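Long-range contact in putative phosphosugar isomerases (Salmonella typhimurium LT2, PDB 3FKJ), which probably acts as an isomerase of phosphorylated sugars and is expected to bind carbohydrate derivatives: residues Cys232-Ile240 / Leu328-Arg339. Numbering follows the deposited sequence.
Sequences CILLEMQWI and LATARNHPLTTR
The carboxamide of Gln238 is held from both ends by the 328-339 segment. Its NE2 donates to His334 O, which lies in the plane of the amide (2.9 Å, 158° at the hydrogen), and the same nitrogen bonds back to Met237 O, while OE1 accepts from Arg332 NH1, which approaches from above the amide plane. A bend at chi2 (-64°) brings NE2 to 3.5 Å from Ala329 CB. Arg332 NH1 also donates to Gln238 O at 3.0 Å, on a lone pair in the carbonyl plane, and Ile240 CD1 covers the centre of one guanidinium face. Helices 223-238 and 313-331 end here, beside the four-stranded parallel sheet that includes 213-218 and 241-246, consistent with an SIS-type alpha/beta fold: Trp239 leaves the first with positive phi, and a Schellman motif at Asn333 closes the second. The His334 ring takes Gln238 CA over one face in a CH-pi contact and turns its edge to the face of Trp239 in a T-shaped pair, planes 83° apart. Trp239 NE1 is hydrogen-bonded to Glu256 OE1 of the second subunit. A water bonded to His334 NE2 donates to Glu236 O and Thr338 O. Arg339 NH2 reaches Glu236 OE2 at 2.9 Å in a salt bridge of weak hydrogen-bond geometry, its guanidinium steadied by NH1 bonds to Leu336 O and Thr338 O, and Leu336 CD2 packs on Met237 CB at 3.9 Å.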
loop_
_atom_site.group_PDB
_atom_site.type_symbol
_atom_site.label_atom_id
_atom_site.label_comp_id
_atom_site.label_asym_id
_atom_site.label_seq_id
_atom_site.Cartn_x
_atom_site.Cartn_y
_atom_site.Cartn_z
ATOM N N CYS A 232 -6.563 -11.463 4.588
ATOM C CA CYS A 232 -7.774 -12.222 4.297
ATOM C C CYS A 232 -7.740 -13.677 4.689
ATOM O O CYS A 232 -8.786 -14.286 4.712
ATOM C CB CYS A 232 -8.113 -12.150 2.798
ATOM S SG CYS A 232 -8.494 -10.480 2.288
ATOM N N ILE A 233 -6.561 -14.243 4.926
ATOM C CA ILE A 233 -6.433 -15.665 5.279
ATOM C C ILE A 233 -5.849 -15.830 6.688
ATOM O O ILE A 233 -6.444 -16.494 7.511
ATOM C CB ILE A 233 -5.554 -16.486 4.268
ATOM C CG1 ILE A 233 -6.157 -16.448 2.853
ATOM C CG2 ILE A 233 -5.311 -17.967 4.761
ATOM C CD1 ILE A 233 -7.508 -17.179 2.666
ATOM N N LEU A 234 -4.709 -15.222 6.970
ATOM C CA LEU A 234 -3.995 -15.505 8.214
ATOM C C LEU A 234 -4.714 -14.822 9.352
ATOM O O LEU A 234 -5.138 -15.502 10.278
ATOM C CB LEU A 234 -2.518 -15.139 8.119
ATOM C CG LEU A 234 -1.658 -16.081 7.242
ATOM C CD1 LEU A 234 -0.217 -15.588 7.115
ATOM C CD2 LEU A 234 -1.619 -17.518 7.774
ATOM N N LEU A 235 -4.937 -13.494 9.246
ATOM C CA LEU A 235 -5.746 -12.760 10.225
ATOM C C LEU A 235 -7.245 -13.187 10.152
ATOM O O LEU A 235 -7.839 -13.660 11.128
ATOM C CB LEU A 235 -5.581 -11.241 10.003
ATOM C CG LEU A 235 -4.194 -10.645 10.280
ATOM C CD1 LEU A 235 -4.096 -9.240 9.716
ATOM C CD2 LEU A 235 -3.868 -10.629 11.776
ATOM N N GLU A 236 -7.853 -13.055 8.984
ATOM C CA GLU A 236 -9.300 -13.251 8.880
ATOM C C GLU A 236 -9.762 -14.680 9.152
ATOM O O GLU A 236 -10.766 -14.892 9.855
ATOM C CB GLU A 236 -9.811 -12.824 7.498
ATOM C CG GLU A 236 -11.341 -12.822 7.356
ATOM C CD GLU A 236 -11.775 -12.501 5.958
ATOM O OE1 GLU A 236 -11.057 -11.710 5.297
ATOM O OE2 GLU A 236 -12.820 -13.051 5.500
HETATM N N MSE A 237 -9.064 -15.643 8.563
HETATM C CA MSE A 237 -9.619 -16.997 8.401
HETATM C C MSE A 237 -8.872 -18.034 9.205
HETATM O O MSE A 237 -9.236 -19.216 9.186
HETATM C CB MSE A 237 -9.644 -17.379 6.934
HETATM C CG MSE A 237 -10.467 -16.410 6.047
HETATM SE SE MSE A 237 -11.178 -17.246 4.395
HETATM C CE MSE A 237 -11.230 -15.698 3.316
ATOM N N GLN A 238 -7.841 -17.582 9.920
ATOM C CA GLN A 238 -7.060 -18.454 10.784
ATOM C C GLN A 238 -6.758 -17.894 12.141
ATOM O O GLN A 238 -6.260 -18.614 12.981
ATOM C CB GLN A 238 -5.733 -18.866 10.108
ATOM C CG GLN A 238 -5.865 -19.804 8.942
ATOM C CD GLN A 238 -6.426 -21.149 9.336
ATOM O OE1 GLN A 238 -5.726 -21.970 9.890
ATOM N NE2 GLN A 238 -7.676 -21.384 9.009
ATOM N N TRP A 239 -7.043 -16.621 12.369
ATOM C CA TRP A 239 -6.637 -15.915 13.590
ATOM C C TRP A 239 -5.139 -16.064 13.924
ATOM O O TRP A 239 -4.796 -16.291 15.061
ATOM C CB TRP A 239 -7.501 -16.269 14.806
ATOM C CG TRP A 239 -8.960 -16.145 14.597
ATOM C CD1 TRP A 239 -9.610 -15.272 13.748
ATOM C CD2 TRP A 239 -9.989 -16.868 15.299
ATOM N NE1 TRP A 239 -10.975 -15.454 13.846
ATOM C CE2 TRP A 239 -11.237 -16.429 14.781
ATOM C CE3 TRP A 239 -9.981 -17.852 16.310
ATOM C CZ2 TRP A 239 -12.460 -16.958 15.228
ATOM C CZ3 TRP A 239 -11.200 -18.380 16.738
ATOM C CH2 TRP A 239 -12.419 -17.918 16.201
ATOM N N ILE A 240 -4.274 -15.884 12.920
ATOM C CA ILE A 240 -2.802 -15.913 13.087
ATOM C C ILE A 240 -2.289 -14.496 12.833
ATOM O O ILE A 240 -2.620 -13.882 11.820
ATOM C CB ILE A 240 -2.137 -16.889 12.057
ATOM C CG1 ILE A 240 -2.490 -18.343 12.374
ATOM C CG2 ILE A 240 -0.607 -16.687 11.996
ATOM C CD1 ILE A 240 -2.401 -19.305 11.142
ATOM N N LEU A 328 -3.474 -26.051 5.806
ATOM C CA LEU A 328 -3.182 -25.434 7.106
ATOM C C LEU A 328 -4.413 -25.438 7.993
ATOM O O LEU A 328 -4.349 -25.873 9.162
ATOM C CB LEU A 328 -2.672 -24.025 6.935
ATOM C CG LEU A 328 -2.224 -23.304 8.186
ATOM C CD1 LEU A 328 -1.017 -24.046 8.757
ATOM C CD2 LEU A 328 -1.909 -21.849 7.848
ATOM N N ALA A 329 -5.540 -25.017 7.415
ATOM C CA ALA A 329 -6.820 -24.981 8.140
ATOM C C ALA A 329 -7.197 -26.359 8.697
ATOM O O ALA A 329 -7.678 -26.462 9.811
ATOM C CB ALA A 329 -7.947 -24.405 7.248
ATOM N N THR A 330 -6.968 -27.413 7.929
ATOM C CA THR A 330 -7.276 -28.782 8.409
ATOM C C THR A 330 -6.315 -29.153 9.535
ATOM O O THR A 330 -6.774 -29.552 10.601
ATOM C CB THR A 330 -7.242 -29.808 7.263
ATOM O OG1 THR A 330 -7.907 -29.241 6.127
ATOM C CG2 THR A 330 -7.951 -31.122 7.651
ATOM N N ALA A 331 -5.000 -28.951 9.326
ATOM C CA ALA A 331 -3.986 -29.220 10.376
ATOM C C ALA A 331 -4.265 -28.462 11.662
ATOM O O ALA A 331 -3.986 -28.975 12.737
ATOM C CB ALA A 331 -2.588 -28.898 9.908
ATOM N N ARG A 332 -4.824 -27.252 11.556
ATOM C CA ARG A 332 -5.098 -26.446 12.737
ATOM C C ARG A 332 -6.492 -26.623 13.308
ATOM O O ARG A 332 -6.821 -25.978 14.275
ATOM C CB ARG A 332 -4.863 -24.969 12.447
ATOM C CG ARG A 332 -3.433 -24.663 12.035
ATOM C CD ARG A 332 -3.241 -23.189 11.752
ATOM N NE ARG A 332 -3.230 -22.363 12.965
ATOM C CZ ARG A 332 -4.200 -21.530 13.354
ATOM N NH1 ARG A 332 -5.331 -21.412 12.679
ATOM N NH2 ARG A 332 -4.048 -20.824 14.460
ATOM N N ASN A 333 -7.318 -27.466 12.706
ATOM C CA ASN A 333 -8.701 -27.628 13.147
ATOM C C ASN A 333 -9.457 -26.300 13.208
ATOM O O ASN A 333 -10.232 -26.044 14.144
ATOM C CB ASN A 333 -8.726 -28.337 14.502
ATOM C CG ASN A 333 -9.906 -29.239 14.664
ATOM O OD1 ASN A 333 -10.422 -29.794 13.687
ATOM N ND2 ASN A 333 -10.351 -29.407 15.910
ATOM N N HIS A 334 -9.210 -25.463 12.191
ATOM C CA HIS A 334 -9.777 -24.139 12.084
ATOM C C HIS A 334 -10.271 -23.949 10.623
ATOM O O HIS A 334 -9.499 -23.568 9.737
ATOM C CB HIS A 334 -8.716 -23.114 12.488
ATOM C CG HIS A 334 -9.206 -21.701 12.562
ATOM N ND1 HIS A 334 -8.969 -20.902 13.656
ATOM C CD2 HIS A 334 -9.876 -20.927 11.670
ATOM C CE1 HIS A 334 -9.449 -19.694 13.429
ATOM N NE2 HIS A 334 -10.019 -19.687 12.234
ATOM N N PRO A 335 -11.534 -24.322 10.349
ATOM C CA PRO A 335 -12.047 -24.111 8.982
ATOM C C PRO A 335 -11.915 -22.651 8.487
ATOM O O PRO A 335 -11.972 -21.697 9.261
ATOM C CB PRO A 335 -13.508 -24.544 9.076
ATOM C CG PRO A 335 -13.517 -25.555 10.243
ATOM C CD PRO A 335 -12.503 -25.033 11.218
ATOM N N LEU A 336 -11.727 -22.507 7.181
ATOM C CA LEU A 336 -11.488 -21.193 6.587
ATOM C C LEU A 336 -12.736 -20.294 6.739
ATOM O O LEU A 336 -12.633 -19.079 6.776
ATOM C CB LEU A 336 -11.038 -21.349 5.134
ATOM C CG LEU A 336 -9.604 -21.843 4.958
ATOM C CD1 LEU A 336 -9.336 -22.266 3.511
ATOM C CD2 LEU A 336 -8.566 -20.770 5.432
ATOM N N THR A 337 -13.889 -20.918 6.933
ATOM C CA THR A 337 -15.149 -20.219 7.095
ATOM C C THR A 337 -15.399 -19.775 8.553
ATOM O O THR A 337 -16.387 -19.129 8.820
ATOM C CB THR A 337 -16.319 -21.141 6.605
ATOM O OG1 THR A 337 -16.224 -22.394 7.264
ATOM C CG2 THR A 337 -16.252 -21.412 5.055
ATOM N N THR A 338 -14.507 -20.097 9.487
ATOM C CA THR A 338 -14.608 -19.604 10.870
ATOM C C THR A 338 -14.584 -18.075 10.960
ATOM O O THR A 338 -13.595 -17.440 10.533
ATOM C CB THR A 338 -13.399 -20.082 11.744
ATOM O OG1 THR A 338 -13.256 -21.496 11.676
ATOM C CG2 THR A 338 -13.547 -19.631 13.219
ATOM N N ARG A 339 -15.610 -17.495 11.583
ATOM C CA ARG A 339 -15.606 -16.067 11.992
ATOM C C ARG A 339 -16.150 -15.860 13.411
ATOM O O ARG A 339 -17.088 -16.532 13.831
ATOM C CB ARG A 339 -16.440 -15.199 11.054
ATOM C CG ARG A 339 -16.089 -15.278 9.604
ATOM C CD ARG A 339 -14.730 -14.670 9.275
ATOM N NE ARG A 339 -14.522 -14.690 7.825
ATOM C CZ ARG A 339 -14.164 -15.762 7.107
ATOM N NH1 ARG A 339 -13.875 -16.926 7.672
ATOM N NH2 ARG A 339 -14.049 -15.655 5.803
HETATM O O HOH W 1 -11.081 -17.359 11.351
#